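Long-range contacts in putative 3-hydroxybutyryl-CoA dehydratase (PDB 3HIN), which probably acts as a lyase of the enoyl-CoA hydratase/isomerase (crotonase) family, interconverting enoyl-CoA and 3-hydroxyacyl-CoA thioesters by adding or removing water: residues A[111-116]-A[137-142]; A[130-135]-A[190-195]. All blocks are in the same frame, centred on the assembly; numbering follows the deposited sequence.

Interaction 1: residues A[111-116]-A[137-142]; sequences AALKGA and AYYALP
Across the parallel bridge that opens the small sheet of this crotonase fold, the Tyr138 ring lies with one face over the backbone of Ala116. Ala116 CA sits 3.8 Å from the Tyr138 ring centroid and 23° off the ring normal, a CH-pi contact displaced toward the hydroxyl end of the ring. There Ala116 CB comes within 3.3 Å of Tyr138 OH. The Tyr139 ring is met at its edge instead: Leu113 CD1 lies in the ring plane, 3.6 Å from Tyr139 OH, and the two side chains cross at about a right angle. Tyr139 also stacks on Phe187.

The chain leaves strand 109-113 of the larger sheet and turns at Lys114-Gly115 to start strand 116-118 of the small one, where it pairs in parallel with 138-140; Ala116 and Tyr138 form the bridge. Gly115 takes the turn with a positive phi. Tyr138 holds CG between its backbone N and carbonyl carbon (chi1 59°), and this rotation folds the ring back over the neighbouring strand. A serine in place of Tyr138 would probably leave the Gly115-Ala116 backbone without its aromatic cover and open a gap beside Ala116 CB. At the turn, Leu113 CB packs 4.1 Å from Ala137 CB. Gly115 O accepts Tyr138 N at 2.9 Å (N-H...O 149°) and also receives a CA-H...O contact from Ala137 CA at 3.1 Å.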
ATOM      1  N   ALA A 111       8.656  26.231   3.274  1.00 32.32           N
ATOM      2  CA  ALA A 111       9.568  26.273   2.116  1.00 32.73           C
ATOM      3  C   ALA A 111       9.302  27.542   1.289  1.00 33.59           C
ATOM      4  O   ALA A 111       8.151  27.820   0.925  1.00 35.14           O
ATOM      5  CB  ALA A 111       9.359  25.017   1.258  1.00 32.59           C
ATOM      6  N   ALA A 112      10.348  28.321   1.028  1.00 31.72           N
ATOM      7  CA  ALA A 112      10.247  29.513   0.240  1.00 30.93           C
ATOM      8  C   ALA A 112      10.583  29.117  -1.172  1.00 31.53           C
ATOM      9  O   ALA A 112      11.714  28.673  -1.422  1.00 32.10           O
ATOM     10  CB  ALA A 112      11.229  30.609   0.810  1.00 30.37           C
ATOM     11  N   LEU A 113       9.607  29.166  -2.086  1.00 30.18           N
ATOM     12  CA  LEU A 113       9.824  28.658  -3.452  1.00 30.94           C
ATOM     13  C   LEU A 113      10.069  29.767  -4.498  1.00 32.49           C
ATOM     14  O   LEU A 113       9.410  30.785  -4.504  1.00 32.99           O
ATOM     15  CB  LEU A 113       8.672  27.753  -3.867  1.00 31.30           C
ATOM     16  CG  LEU A 113       8.264  26.701  -2.823  1.00 31.23           C
ATOM     17  CD1 LEU A 113       7.087  25.928  -3.405  1.00 32.43           C
ATOM     18  CD2 LEU A 113       9.401  25.752  -2.501  1.00 30.31           C
ATOM     19  N   LYS A 114      11.069  29.596  -5.346  1.00 32.77           N
ATOM     20  CA  LYS A 114      11.281  30.518  -6.481  1.00 32.19           C
ATOM     21  C   LYS A 114      11.895  29.690  -7.591  1.00 31.90           C
ATOM     22  O   LYS A 114      12.409  28.635  -7.294  1.00 31.76           O
ATOM     23  CB  LYS A 114      12.273  31.637  -6.091  1.00 33.37           C
ATOM     24  CG  LYS A 114      13.693  31.150  -5.711  1.00 30.56           C
ATOM     25  CD  LYS A 114      14.470  32.317  -5.088  1.00 37.89           C
ATOM     26  CE  LYS A 114      15.714  31.786  -4.400  1.00 36.94           C
ATOM     27  NZ  LYS A 114      16.550  32.854  -3.694  1.00 39.59           N
ATOM     28  N   GLY A 115      11.856  30.175  -8.838  1.00 31.63           N
ATOM     29  CA  GLY A 115      12.556  29.542  -9.956  1.00 32.39           C
ATOM     30  C   GLY A 115      12.204  28.061  -9.977  1.00 32.52           C
ATOM     31  O   GLY A 115      11.106  27.680  -9.682  1.00 33.78           O
ATOM     32  N   ALA A 116      13.169  27.223 -10.280  1.00 33.57           N
ATOM     33  CA  ALA A 116      12.895  25.798 -10.462  1.00 33.99           C
ATOM     34  C   ALA A 116      12.501  25.070  -9.165  1.00 33.43           C
ATOM     35  O   ALA A 116      13.138  25.230  -8.114  1.00 32.39           O
ATOM     36  CB  ALA A 116      14.110  25.129 -11.195  1.00 34.44           C
ATOM     37  N   ALA A 137       8.495  30.870  -9.430  1.00 33.05           N
ATOM     38  CA  ALA A 137       8.567  29.435  -9.057  1.00 32.06           C
ATOM     39  C   ALA A 137       7.820  28.694 -10.140  1.00 33.46           C
ATOM     40  O   ALA A 137       6.782  29.189 -10.652  1.00 34.01           O
ATOM     41  CB  ALA A 137       7.943  29.208  -7.670  1.00 31.28           C
ATOM     42  N   TYR A 138       8.342  27.543 -10.541  1.00 33.46           N
ATOM     43  CA  TYR A 138       7.620  26.709 -11.506  1.00 34.47           C
ATOM     44  C   TYR A 138       7.844  25.249 -11.169  1.00 34.83           C
ATOM     45  O   TYR A 138       8.897  24.898 -10.631  1.00 35.59           O
ATOM     46  CB  TYR A 138       8.016  27.023 -12.960  1.00 33.69           C
ATOM     47  CG  TYR A 138       9.484  26.828 -13.274  1.00 37.17           C
ATOM     48  CD1 TYR A 138       9.936  25.637 -13.786  1.00 38.37           C
ATOM     49  CD2 TYR A 138      10.424  27.849 -13.062  1.00 40.10           C
ATOM     50  CE1 TYR A 138      11.272  25.436 -14.084  1.00 39.63           C
ATOM     51  CE2 TYR A 138      11.797  27.680 -13.392  1.00 37.08           C
ATOM     52  CZ  TYR A 138      12.191  26.455 -13.894  1.00 41.01           C
ATOM     53  OH  TYR A 138      13.495  26.198 -14.214  1.00 39.73           O
ATOM     54  N   TYR A 139       6.850  24.423 -11.478  1.00 34.43           N
ATOM     55  CA  TYR A 139       6.730  23.062 -10.948  1.00 35.04           C
ATOM     56  C   TYR A 139       6.679  22.059 -12.084  1.00 35.91           C
ATOM     57  O   TYR A 139       6.029  22.319 -13.150  1.00 37.22           O
ATOM     58  CB  TYR A 139       5.432  22.898 -10.199  1.00 35.09           C
ATOM     59  CG  TYR A 139       5.222  23.913  -9.108  1.00 37.52           C
ATOM     60  CD1 TYR A 139       5.923  23.800  -7.890  1.00 37.18           C
ATOM     61  CD2 TYR A 139       4.371  25.003  -9.298  1.00 40.38           C
ATOM     62  CE1 TYR A 139       5.773  24.722  -6.897  1.00 39.57           C
ATOM     63  CE2 TYR A 139       4.194  25.981  -8.277  1.00 39.93           C
ATOM     64  CZ  TYR A 139       4.887  25.801  -7.078  1.00 41.48           C
ATOM     65  OH  TYR A 139       4.758  26.697  -6.060  1.00 42.90           O
ATOM     66  N   ALA A 140       7.391  20.951 -11.895  1.00 34.28           N
ATOM     67  CA  ALA A 140       7.405  19.910 -12.885  1.00 35.10           C
ATOM     68  C   ALA A 140       7.958  18.630 -12.316  1.00 35.62           C
ATOM     69  O   ALA A 140       8.758  18.644 -11.343  1.00 35.50           O
ATOM     70  CB  ALA A 140       8.242  20.312 -14.105  1.00 35.27           C
ATOM     71  N   LEU A 141       7.548  17.532 -12.953  1.00 35.10           N
ATOM     72  CA  LEU A 141       8.133  16.234 -12.713  1.00 37.31           C
ATOM     73  C   LEU A 141       8.664  15.668 -14.022  1.00 38.19           C
ATOM     74  O   LEU A 141       7.997  14.866 -14.670  1.00 37.69           O
ATOM     75  CB  LEU A 141       7.092  15.299 -12.137  1.00 35.74           C
ATOM     76  CG  LEU A 141       6.618  15.757 -10.779  1.00 36.16           C
ATOM     77  CD1 LEU A 141       5.288  15.018 -10.558  1.00 39.28           C
ATOM     78  CD2 LEU A 141       7.604  15.491  -9.666  1.00 36.38           C
ATOM     79  N   PRO A 142       9.877  16.081 -14.424  1.00 40.58           N
ATOM     80  CA  PRO A 142      10.436  15.711 -15.747  1.00 41.98           C
ATOM     81  C   PRO A 142      10.947  14.275 -15.823  1.00 43.83           C
ATOM     82  O   PRO A 142      11.379  13.836 -16.869  1.00 44.12           O
ATOM     83  CB  PRO A 142      11.630  16.656 -15.865  1.00 42.28           C
ATOM     84  CG  PRO A 142      12.159  16.616 -14.459  1.00 41.60           C
ATOM     85  CD  PRO A 142      10.835  16.932 -13.695  1.00 40.97           C
TER

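Interaction 2: residues A[130-135]-A[190-195]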
ATOM      1  N   ILE A 130       4.132  24.191   4.965  1.00 33.86           N
ATOM      2  CA  ILE A 130       3.625  25.381   4.231  1.00 33.88           C
ATOM      3  C   ILE A 130       4.636  25.731   3.137  1.00 34.29           C
ATOM      4  O   ILE A 130       5.837  25.665   3.341  1.00 35.41           O
ATOM      5  CB  ILE A 130       3.507  26.539   5.182  1.00 33.48           C
ATOM      6  CG1 ILE A 130       2.488  26.220   6.294  1.00 29.88           C
ATOM      7  CG2 ILE A 130       3.203  27.934   4.482  1.00 33.28           C
ATOM      8  CD1 ILE A 130       2.541  27.255   7.417  1.00 31.77           C
ATOM      9  N   ARG A 131       4.148  26.145   1.986  1.00 34.34           N
ATOM     10  CA  ARG A 131       5.022  26.564   0.902  1.00 33.30           C
ATOM     11  C   ARG A 131       4.551  27.972   0.593  1.00 34.34           C
ATOM     12  O   ARG A 131       3.314  28.245   0.614  1.00 35.46           O
ATOM     13  CB  ARG A 131       4.851  25.609  -0.322  1.00 33.08           C
ATOM     14  CG  ARG A 131       5.516  24.224  -0.223  1.00 33.95           C
ATOM     15  CD  ARG A 131       4.808  23.138  -1.093  1.00 29.96           C
ATOM     16  NE  ARG A 131       3.453  22.943  -0.555  1.00 30.42           N
ATOM     17  CZ  ARG A 131       3.192  22.312   0.599  1.00 34.34           C
ATOM     18  NH1 ARG A 131       1.918  22.267   1.082  1.00 30.08           N
ATOM     19  NH2 ARG A 131       4.170  21.709   1.293  1.00 32.43           N
ATOM     20  N   VAL A 132       5.517  28.869   0.318  1.00 32.57           N
ATOM     21  CA  VAL A 132       5.260  30.205  -0.166  1.00 33.84           C
ATOM     22  C   VAL A 132       5.991  30.282  -1.501  1.00 34.08           C
ATOM     23  O   VAL A 132       7.208  29.954  -1.574  1.00 34.35           O
ATOM     24  CB  VAL A 132       5.813  31.302   0.766  1.00 34.25           C
ATOM     25  CG1 VAL A 132       5.316  32.629   0.287  1.00 36.71           C
ATOM     26  CG2 VAL A 132       5.372  31.091   2.179  1.00 34.96           C
ATOM     27  N   ALA A 133       5.249  30.652  -2.539  1.00 32.50           N
ATOM     28  CA  ALA A 133       5.783  30.715  -3.883  1.00 34.52           C
ATOM     29  C   ALA A 133       5.842  32.166  -4.376  1.00 35.07           C
ATOM     30  O   ALA A 133       4.812  32.865  -4.373  1.00 34.41           O
ATOM     31  CB  ALA A 133       4.986  29.831  -4.841  1.00 33.30           C
ATOM     32  N   GLU A 134       7.072  32.609  -4.726  1.00 34.50           N
ATOM     33  CA  GLU A 134       7.331  33.802  -5.575  1.00 35.52           C
ATOM     34  C   GLU A 134       6.832  33.634  -7.019  1.00 35.01           C
ATOM     35  O   GLU A 134       6.700  32.496  -7.480  1.00 33.99           O
ATOM     36  CB  GLU A 134       8.857  33.993  -5.712  1.00 37.21           C
ATOM     37  CG  GLU A 134       9.386  34.991  -4.849  1.00 39.46           C
ATOM     38  CD  GLU A 134      10.899  35.053  -4.838  1.00 39.70           C
ATOM     39  OE1 GLU A 134      11.584  35.217  -5.882  1.00 35.98           O
ATOM     40  OE2 GLU A 134      11.364  35.007  -3.702  1.00 41.37           O
ATOM     41  N   ALA A 135       6.644  34.734  -7.771  1.00 34.30           N
ATOM     42  CA  ALA A 135       6.129  34.587  -9.127  1.00 34.83           C
ATOM     43  C   ALA A 135       6.963  33.652 -10.025  1.00 35.51           C
ATOM     44  O   ALA A 135       6.409  33.019 -10.920  1.00 35.44           O
ATOM     45  CB  ALA A 135       5.995  35.931  -9.793  1.00 36.64           C
ATOM     46  N   TYR A 190       0.603  29.850  -0.304  1.00 32.33           N
ATOM     47  CA  TYR A 190       0.750  31.285  -0.530  1.00 31.89           C
ATOM     48  C   TYR A 190       1.381  31.609  -1.895  1.00 32.97           C
ATOM     49  O   TYR A 190       2.283  30.935  -2.318  1.00 32.29           O
ATOM     50  CB  TYR A 190       1.641  31.922   0.543  1.00 30.40           C
ATOM     51  CG  TYR A 190       1.077  31.861   1.949  1.00 31.89           C
ATOM     52  CD1 TYR A 190       0.316  32.937   2.459  1.00 31.83           C
ATOM     53  CD2 TYR A 190       1.293  30.752   2.778  1.00 29.66           C
ATOM     54  CE1 TYR A 190      -0.218  32.893   3.753  1.00 30.82           C
ATOM     55  CE2 TYR A 190       0.752  30.718   4.093  1.00 29.02           C
ATOM     56  CZ  TYR A 190      -0.002  31.764   4.539  1.00 31.20           C
ATOM     57  OH  TYR A 190      -0.570  31.718   5.798  1.00 30.83           O
ATOM     58  N   LEU A 191       0.985  32.728  -2.505  1.00 34.51           N
ATOM     59  CA  LEU A 191       1.751  33.275  -3.586  1.00 36.98           C
ATOM     60  C   LEU A 191       2.180  34.696  -3.219  1.00 39.83           C
ATOM     61  O   LEU A 191       1.358  35.505  -2.787  1.00 39.98           O
ATOM     62  CB  LEU A 191       0.912  33.295  -4.872  1.00 36.38           C
ATOM     63  CG  LEU A 191       1.435  34.026  -6.129  1.00 34.50           C
ATOM     64  CD1 LEU A 191       2.594  33.264  -6.818  1.00 31.10           C
ATOM     65  CD2 LEU A 191       0.242  34.077  -7.057  1.00 37.07           C
ATOM     66  N   ILE A 192       3.456  34.984  -3.390  1.00 43.04           N
ATOM     67  CA  ILE A 192       3.955  36.346  -3.299  1.00 47.13           C
ATOM     68  C   ILE A 192       4.260  36.830  -4.708  1.00 48.94           C
ATOM     69  O   ILE A 192       5.209  36.388  -5.336  1.00 46.98           O
ATOM     70  CB  ILE A 192       5.183  36.421  -2.389  1.00 47.48           C
ATOM     71  CG1 ILE A 192       4.731  36.595  -0.947  1.00 47.87           C
ATOM     72  CG2 ILE A 192       6.119  37.612  -2.782  1.00 49.87           C
ATOM     73  CD1 ILE A 192       4.558  38.036  -0.494  1.00 49.77           C
ATOM     74  N   GLU A 193       3.419  37.733  -5.205  1.00 52.81           N
ATOM     75  CA  GLU A 193       3.570  38.233  -6.593  1.00 56.43           C
ATOM     76  C   GLU A 193       4.727  39.239  -6.724  1.00 57.43           C
ATOM     77  O   GLU A 193       5.420  39.274  -7.764  1.00 57.59           O
ATOM     78  CB  GLU A 193       2.254  38.859  -7.127  1.00 57.11           C
ATOM     79  CG  GLU A 193       1.183  37.820  -7.504  1.00 59.60           C
ATOM     80  CD  GLU A 193      -0.183  38.160  -6.891  1.00 61.90           C
ATOM     81  OE1 GLU A 193      -0.793  39.155  -7.342  1.00 61.24           O
ATOM     82  OE2 GLU A 193      -0.632  37.448  -5.950  1.00 62.46           O
ATOM     83  N   ASN A 194       4.920  40.047  -5.675  1.00 58.10           N
ATOM     84  CA  ASN A 194       6.023  40.997  -5.640  1.00 59.04           C
ATOM     85  C   ASN A 194       6.855  40.929  -4.360  1.00 58.24           C
ATOM     86  O   ASN A 194       6.320  40.939  -3.242  1.00 58.93           O
ATOM     87  CB  ASN A 194       5.529  42.438  -5.903  1.00 60.00           C
ATOM     88  CG  ASN A 194       5.163  42.674  -7.378  1.00 62.66           C
ATOM     89  OD1 ASN A 194       5.949  43.270  -8.151  1.00 66.56           O
ATOM     90  ND2 ASN A 194       3.976  42.208  -7.777  1.00 63.39           N
ATOM     91  N   GLY A 195       8.176  40.908  -4.532  1.00 57.27           N
ATOM     92  CA  GLY A 195       9.060  40.661  -3.428  1.00 54.47           C
ATOM     93  C   GLY A 195       9.164  39.156  -3.192  1.00 52.85           C
ATOM     94  O   GLY A 195       8.864  38.303  -4.075  1.00 53.44           O
TER
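Tyr190 N donates to Arg131 O over a long 3.3 Å, the first rung of a ladder that joins strand 190-192 in parallel to strand 130-134 at one edge of the larger sheet of the crotonase fold, counted within this chain. The next bond, Ala133 N to Tyr190 O, measures 3.0 Å and is the straightest of the three at 165°. Ile192 N to Ala133 O is short at 2.7 Å. The short segments run 27° from parallel.

Two acceptors have additional partners. Tyr190 O also takes Ser188 OG, and Ala133 O receives a CA-H...O contact from Leu191 CA at 3.2 Å. On the other strand edge, backbone bonds tie 130-134 to 109-113. The Arg131 guanidinium lies off the strand pair, its NH2 bonding to Ala125 O and Ala128 O. The carboxylate of Glu134 reaches beyond the ladder: OE2 accepts Ala197 N, at the start of helix 197-208.

Apolar groups fill in beside this ladder. Ile130 CG2 meets the edge of the Tyr190 ring, 3.7 Å from CE2. The Val132 rotation (chi1 -171°) lays CG1 against Tyr190 CB at 3.8 Å. Leu204 of helix 197-208 touches both Val132 and Tyr190. Backbone amides and carbonyls therefore set the register, whereas the charged ends of Arg131 and Glu134 take partners outside the pair, tying it to its surroundings.

Interaction 1 is buried, with five of its seven touching residues enclosed, whereas interaction 2 is only partly so and includes three exposed residues, consistent with strand 190-192 being outermost in its sheet within this chain. The centres lie 11 Å apart, and both contacts reach the larger sheet, through neighbouring strands 109-113 and 130-134: Leu113 N comes 2.6 Å from Val132 O, a probable hydrogen bond. Tyr139 OH packs 3.4 Å from Ala133 CB, so residues 137-142 also border strand 130-134. Their chemistry follows their place. Interaction 2 extends one sheet through three backbone bonds, while interaction 1, where the chain passes to the small sheet, has one such bond and relies more on aromatic contacts.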